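Local coordinates for protein fimbrium subunit Fim1C (Bacteroides vulgatus, PDB 4QB7) that is probably a component of the tip of the fimbrium, the filamentous cell-surface appendage that mediates adhesion and biofilm formation, at residues 268-280 with 313-325. Residues are numbered along the deposited sequence; the frame is centred on the assembly and turned at random.
Sequences LYFIPVNNKNGTT and SLPKNTFKKGTKH
Phe319 lays the CE2 corner of its ring over one face of Phe270, CE2 to Phe270 CD2 3.6 Å, with the planes 31° apart. Val273 CG2, anti to its own carbonyl carbon, meets Phe319 CB, and Ile171 and Leu285 add to this apolar core. The backbone of Phe319 is held as well: Val273 N donates to Phe319 O at 2.9 Å. Further along, Lys321 N bonds to Asn275 O. Lys321, CG anti to its backbone N (chi1 -172°), runs its chain beside the Pro272 ring, CB to Pro272 CG 3.7 Å, and bends at the last torsion, where its amine forms a salt bridge with Asp213. Asn275 OD1 accepts from the backbone N of Trp215. At the other end Thr279 grips 317-318 with three bonds: Thr279 N to Thr318 O, Asn317 N to Thr279 O at 2.7 Å, and Thr318 N to Thr279 OG1 at 3.2 Å. The hydroxyl of Thr318 turns to Asp342 and Tyr327. With chi1 at 55° the Thr279 hydroxyl sits between backbone N and carbonyl carbon, where it also meets a water bound to Pro315 O. A valine here would probably leave Thr318 N without its side-chain acceptor and the water without one anchor. Together these bonds tie the loop after strand 259-270 to the connection leading from strand 301-313 into strand 323-331; strands 259-270 and 323-331 both pair with strand 159-178 in the mixed sheet of this Mfa-like fimbrillin.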
loop_
_atom_site.group_PDB
_atom_site.type_symbol
_atom_site.label_atom_id
_atom_site.label_comp_id
_atom_site.label_asym_id
_atom_site.label_seq_id
_atom_site.Cartn_x
_atom_site.Cartn_y
_atom_site.Cartn_z
ATOM N N LEU A 268 -1.299 -1.936 6.354
ATOM C CA LEU A 268 -0.645 -0.637 6.160
ATOM C C LEU A 268 -0.081 -0.573 4.768
ATOM O O LEU A 268 0.460 -1.565 4.287
ATOM C CB LEU A 268 0.475 -0.432 7.200
ATOM C CG LEU A 268 0.111 -0.575 8.690
ATOM C CD1 LEU A 268 1.344 -0.626 9.521
ATOM C CD2 LEU A 268 -0.758 0.588 9.178
ATOM N N TYR A 269 -0.215 0.582 4.103
ATOM C CA TYR A 269 0.252 0.794 2.720
ATOM C C TYR A 269 1.146 1.992 2.677
ATOM O O TYR A 269 0.674 3.123 2.802
ATOM C CB TYR A 269 -0.928 0.974 1.729
ATOM C CG TYR A 269 -2.054 -0.011 1.920
ATOM C CD1 TYR A 269 -1.916 -1.340 1.538
ATOM C CD2 TYR A 269 -3.256 0.380 2.502
ATOM C CE1 TYR A 269 -2.949 -2.260 1.723
ATOM C CE2 TYR A 269 -4.309 -0.528 2.669
ATOM C CZ TYR A 269 -4.142 -1.850 2.289
ATOM O OH TYR A 269 -5.138 -2.765 2.497
ATOM N N PHE A 270 2.440 1.753 2.478
ATOM C CA PHE A 270 3.448 2.819 2.473
ATOM C C PHE A 270 4.101 3.013 1.119
ATOM O O PHE A 270 4.145 2.059 0.346
ATOM C CB PHE A 270 4.566 2.452 3.478
ATOM C CG PHE A 270 4.218 2.593 4.937
ATOM C CD1 PHE A 270 4.262 3.833 5.560
ATOM C CD2 PHE A 270 3.861 1.487 5.693
ATOM C CE1 PHE A 270 3.929 3.965 6.913
ATOM C CE2 PHE A 270 3.568 1.614 7.056
ATOM C CZ PHE A 270 3.600 2.852 7.654
ATOM N N ILE A 271 4.688 4.232 0.873
ATOM C CA ILE A 271 5.554 4.506 -0.273
ATOM C C ILE A 271 6.756 3.555 -0.032
ATOM O O ILE A 271 7.276 3.504 1.101
ATOM C CB ILE A 271 5.941 6.002 -0.415
ATOM C CG1 ILE A 271 4.704 6.883 -0.658
ATOM C CG2 ILE A 271 6.954 6.191 -1.542
ATOM C CD1 ILE A 271 4.888 8.303 -0.371
ATOM N N PRO A 272 7.105 2.689 -1.015
ATOM C CA PRO A 272 8.166 1.698 -0.765
ATOM C C PRO A 272 9.547 2.324 -0.552
ATOM O O PRO A 272 9.762 3.510 -0.861
ATOM C CB PRO A 272 8.130 0.829 -2.031
ATOM C CG PRO A 272 7.601 1.717 -3.075
ATOM C CD PRO A 272 6.595 2.591 -2.400
ATOM N N VAL A 273 10.478 1.536 -0.011
ATOM C CA VAL A 273 11.859 1.994 0.177
ATOM C C VAL A 273 12.667 1.414 -0.996
ATOM O O VAL A 273 12.590 0.210 -1.255
ATOM C CB VAL A 273 12.454 1.617 1.572
ATOM C CG1 VAL A 273 13.902 2.052 1.677
ATOM C CG2 VAL A 273 11.645 2.247 2.701
ATOM N N ASN A 274 13.402 2.265 -1.720
ATOM C CA ASN A 274 14.239 1.875 -2.863
ATOM C C ASN A 274 13.481 1.029 -3.876
ATOM O O ASN A 274 14.030 0.067 -4.420
ATOM C CB ASN A 274 15.496 1.147 -2.398
ATOM C CG ASN A 274 16.400 2.023 -1.601
ATOM O OD1 ASN A 274 16.651 3.181 -1.949
ATOM N ND2 ASN A 274 16.883 1.492 -0.499
ATOM N N ASN A 275 12.216 1.406 -4.129
ATOM C CA ASN A 275 11.324 0.739 -5.051
ATOM C C ASN A 275 11.270 -0.768 -4.789
ATOM O O ASN A 275 10.876 -1.166 -3.697
ATOM C CB ASN A 275 11.683 1.051 -6.507
ATOM C CG ASN A 275 11.312 2.460 -6.866
ATOM O OD1 ASN A 275 10.143 2.777 -7.057
ATOM N ND2 ASN A 275 12.282 3.357 -6.843
ATOM N N LYS A 276 11.607 -1.610 -5.789
ATOM C CA LYS A 276 11.466 -3.068 -5.654
ATOM C C LYS A 276 12.613 -3.728 -4.839
ATOM O O LYS A 276 12.531 -4.920 -4.521
ATOM C CB LYS A 276 11.304 -3.710 -7.044
ATOM C CG LYS A 276 9.827 -4.001 -7.351
ATOM C CD LYS A 276 9.459 -3.973 -8.838
ATOM C CE LYS A 276 7.956 -4.115 -9.071
ATOM N NZ LYS A 276 7.610 -4.153 -10.523
ATOM N N ASN A 277 13.614 -2.938 -4.423
ATOM C CA ASN A 277 14.773 -3.429 -3.681
ATOM C C ASN A 277 14.640 -3.415 -2.150
ATOM O O ASN A 277 15.332 -4.189 -1.492
ATOM C CB ASN A 277 15.990 -2.613 -4.055
ATOM C CG ASN A 277 16.483 -2.897 -5.438
ATOM O OD1 ASN A 277 16.303 -3.992 -5.995
ATOM N ND2 ASN A 277 17.156 -1.921 -5.999
ATOM N N GLY A 278 13.827 -2.516 -1.609
ATOM C CA GLY A 278 13.650 -2.389 -0.178
ATOM C C GLY A 278 14.801 -1.725 0.557
ATOM O O GLY A 278 15.763 -1.233 -0.047
ATOM N N THR A 279 14.720 -1.739 1.899
ATOM C CA THR A 279 15.738 -1.133 2.757
ATOM C C THR A 279 17.123 -1.686 2.459
ATOM O O THR A 279 17.289 -2.886 2.204
ATOM C CB THR A 279 15.380 -1.316 4.210
ATOM O OG1 THR A 279 15.186 -2.708 4.442
ATOM C CG2 THR A 279 14.148 -0.522 4.602
ATOM N N THR A 280 18.119 -0.775 2.488
ATOM C CA THR A 280 19.521 -1.057 2.202
ATOM C C THR A 280 20.112 -1.948 3.303
ATOM O O THR A 280 20.811 -2.916 2.988
ATOM C CB THR A 280 20.293 0.268 2.036
ATOM O OG1 THR A 280 19.690 1.050 0.991
ATOM C CG2 THR A 280 21.750 0.049 1.708
ATOM N N SER A 313 14.702 -4.454 15.213
ATOM C CA SER A 313 15.159 -4.060 13.883
ATOM C C SER A 313 14.500 -4.904 12.815
ATOM O O SER A 313 14.426 -6.127 12.961
ATOM C CB SER A 313 16.676 -4.186 13.762
ATOM O OG SER A 313 17.365 -3.099 14.363
ATOM N N LEU A 314 14.008 -4.256 11.742
ATOM C CA LEU A 314 13.431 -4.956 10.603
ATOM C C LEU A 314 14.571 -5.333 9.651
ATOM O O LEU A 314 15.570 -4.593 9.562
ATOM C CB LEU A 314 12.342 -4.135 9.906
ATOM C CG LEU A 314 11.118 -3.827 10.760
ATOM C CD1 LEU A 314 10.176 -2.888 10.048
ATOM C CD2 LEU A 314 10.429 -5.102 11.242
ATOM N N PRO A 315 14.493 -6.509 8.979
ATOM C CA PRO A 315 15.634 -6.934 8.140
ATOM C C PRO A 315 15.837 -6.071 6.909
ATOM O O PRO A 315 14.996 -5.247 6.574
ATOM C CB PRO A 315 15.280 -8.378 7.753
ATOM C CG PRO A 315 13.824 -8.499 7.940
ATOM C CD PRO A 315 13.426 -7.538 9.011
ATOM N N LYS A 316 16.968 -6.256 6.240
ATOM C CA LYS A 316 17.253 -5.542 5.005
ATOM C C LYS A 316 16.325 -6.067 3.927
ATOM O O LYS A 316 15.720 -7.132 4.105
ATOM C CB LYS A 316 18.741 -5.654 4.587
ATOM C CG LYS A 316 19.252 -7.050 4.230
ATOM C CD LYS A 316 20.611 -6.934 3.562
ATOM C CE LYS A 316 21.223 -8.247 3.124
ATOM N NZ LYS A 316 22.377 -8.037 2.193
ATOM N N ASN A 317 16.210 -5.312 2.815
ATOM C CA ASN A 317 15.398 -5.652 1.644
ATOM C C ASN A 317 13.909 -5.807 2.059
ATOM O O ASN A 317 13.215 -6.730 1.633
ATOM C CB ASN A 317 15.975 -6.896 0.915
ATOM C CG ASN A 317 17.443 -6.753 0.536
ATOM O OD1 ASN A 317 17.901 -5.704 0.057
ATOM N ND2 ASN A 317 18.227 -7.798 0.772
ATOM N N THR A 318 13.438 -4.889 2.908
ATOM C CA THR A 318 12.055 -4.846 3.379
ATOM C C THR A 318 11.433 -3.526 2.907
ATOM O O THR A 318 12.160 -2.596 2.539
ATOM C CB THR A 318 11.956 -5.078 4.895
ATOM O OG1 THR A 318 10.646 -5.558 5.193
ATOM C CG2 THR A 318 12.251 -3.848 5.708
ATOM N N PHE A 319 10.089 -3.448 2.955
ATOM C CA PHE A 319 9.266 -2.352 2.454
ATOM C C PHE A 319 9.475 -2.273 0.912
ATOM O O PHE A 319 9.665 -1.194 0.342
ATOM C CB PHE A 319 9.543 -1.030 3.195
ATOM C CG PHE A 319 8.700 -0.746 4.418
ATOM C CD1 PHE A 319 8.615 -1.668 5.460
ATOM C CD2 PHE A 319 8.100 0.500 4.596
ATOM C CE1 PHE A 319 7.928 -1.351 6.654
ATOM C CE2 PHE A 319 7.411 0.811 5.787
ATOM C CZ PHE A 319 7.319 -0.122 6.798
ATOM N N LYS A 320 9.444 -3.456 0.252
ATOM C CA LYS A 320 9.615 -3.614 -1.198
ATOM C C LYS A 320 8.339 -3.253 -1.958
ATOM O O LYS A 320 7.241 -3.685 -1.573
ATOM C CB LYS A 320 9.988 -5.064 -1.551
ATOM C CG LYS A 320 11.379 -5.512 -1.169
ATOM C CD LYS A 320 11.557 -7.012 -1.431
ATOM C CE LYS A 320 12.905 -7.272 -2.048
ATOM N NZ LYS A 320 13.314 -8.692 -1.923
ATOM N N LYS A 321 8.485 -2.504 -3.061
ATOM C CA LYS A 321 7.367 -2.155 -3.948
ATOM C C LYS A 321 6.690 -3.415 -4.469
ATOM O O LYS A 321 7.371 -4.355 -4.886
ATOM C CB LYS A 321 7.893 -1.327 -5.122
ATOM C CG LYS A 321 6.843 -0.740 -6.017
ATOM C CD LYS A 321 7.495 0.217 -7.018
ATOM C CE LYS A 321 6.596 0.562 -8.188
ATOM N NZ LYS A 321 6.288 -0.629 -8.998
ATOM N N GLY A 322 5.367 -3.433 -4.414
ATOM C CA GLY A 322 4.570 -4.542 -4.913
ATOM C C GLY A 322 4.692 -5.841 -4.145
ATOM O O GLY A 322 4.351 -6.903 -4.682
ATOM N N THR A 323 5.151 -5.765 -2.873
ATOM C CA THR A 323 5.303 -6.903 -1.961
ATOM C C THR A 323 4.391 -6.722 -0.757
ATOM O O THR A 323 4.231 -5.600 -0.276
ATOM C CB THR A 323 6.775 -7.034 -1.532
ATOM O OG1 THR A 323 7.581 -7.195 -2.685
ATOM C CG2 THR A 323 7.035 -8.219 -0.638
ATOM N N LYS A 324 3.793 -7.831 -0.284
ATOM C CA LYS A 324 3.041 -7.952 0.973
ATOM C C LYS A 324 4.017 -8.501 2.025
ATOM O O LYS A 324 4.477 -9.635 1.871
ATOM C CB LYS A 324 1.819 -8.905 0.856
ATOM C CG LYS A 324 0.671 -8.416 -0.004
ATOM C CD LYS A 324 -0.645 -9.129 0.328
ATOM C CE LYS A 324 -0.887 -10.391 -0.464
ATOM N NZ LYS A 324 -2.053 -11.143 0.067
ATOM N N HIS A 325 4.348 -7.727 3.072
ATOM C CA HIS A 325 5.248 -8.205 4.140
ATOM C C HIS A 325 4.478 -8.571 5.401
ATOM O O HIS A 325 3.616 -7.807 5.856
ATOM C CB HIS A 325 6.323 -7.171 4.508
ATOM C CG HIS A 325 7.252 -6.781 3.397
ATOM N ND1 HIS A 325 8.414 -7.485 3.151
ATOM C CD2 HIS A 325 7.215 -5.702 2.577
ATOM C CE1 HIS A 325 9.016 -6.850 2.158
ATOM N NE2 HIS A 325 8.343 -5.758 1.798
HETATM O O HOH W 1 15.557 -2.344 7.296
#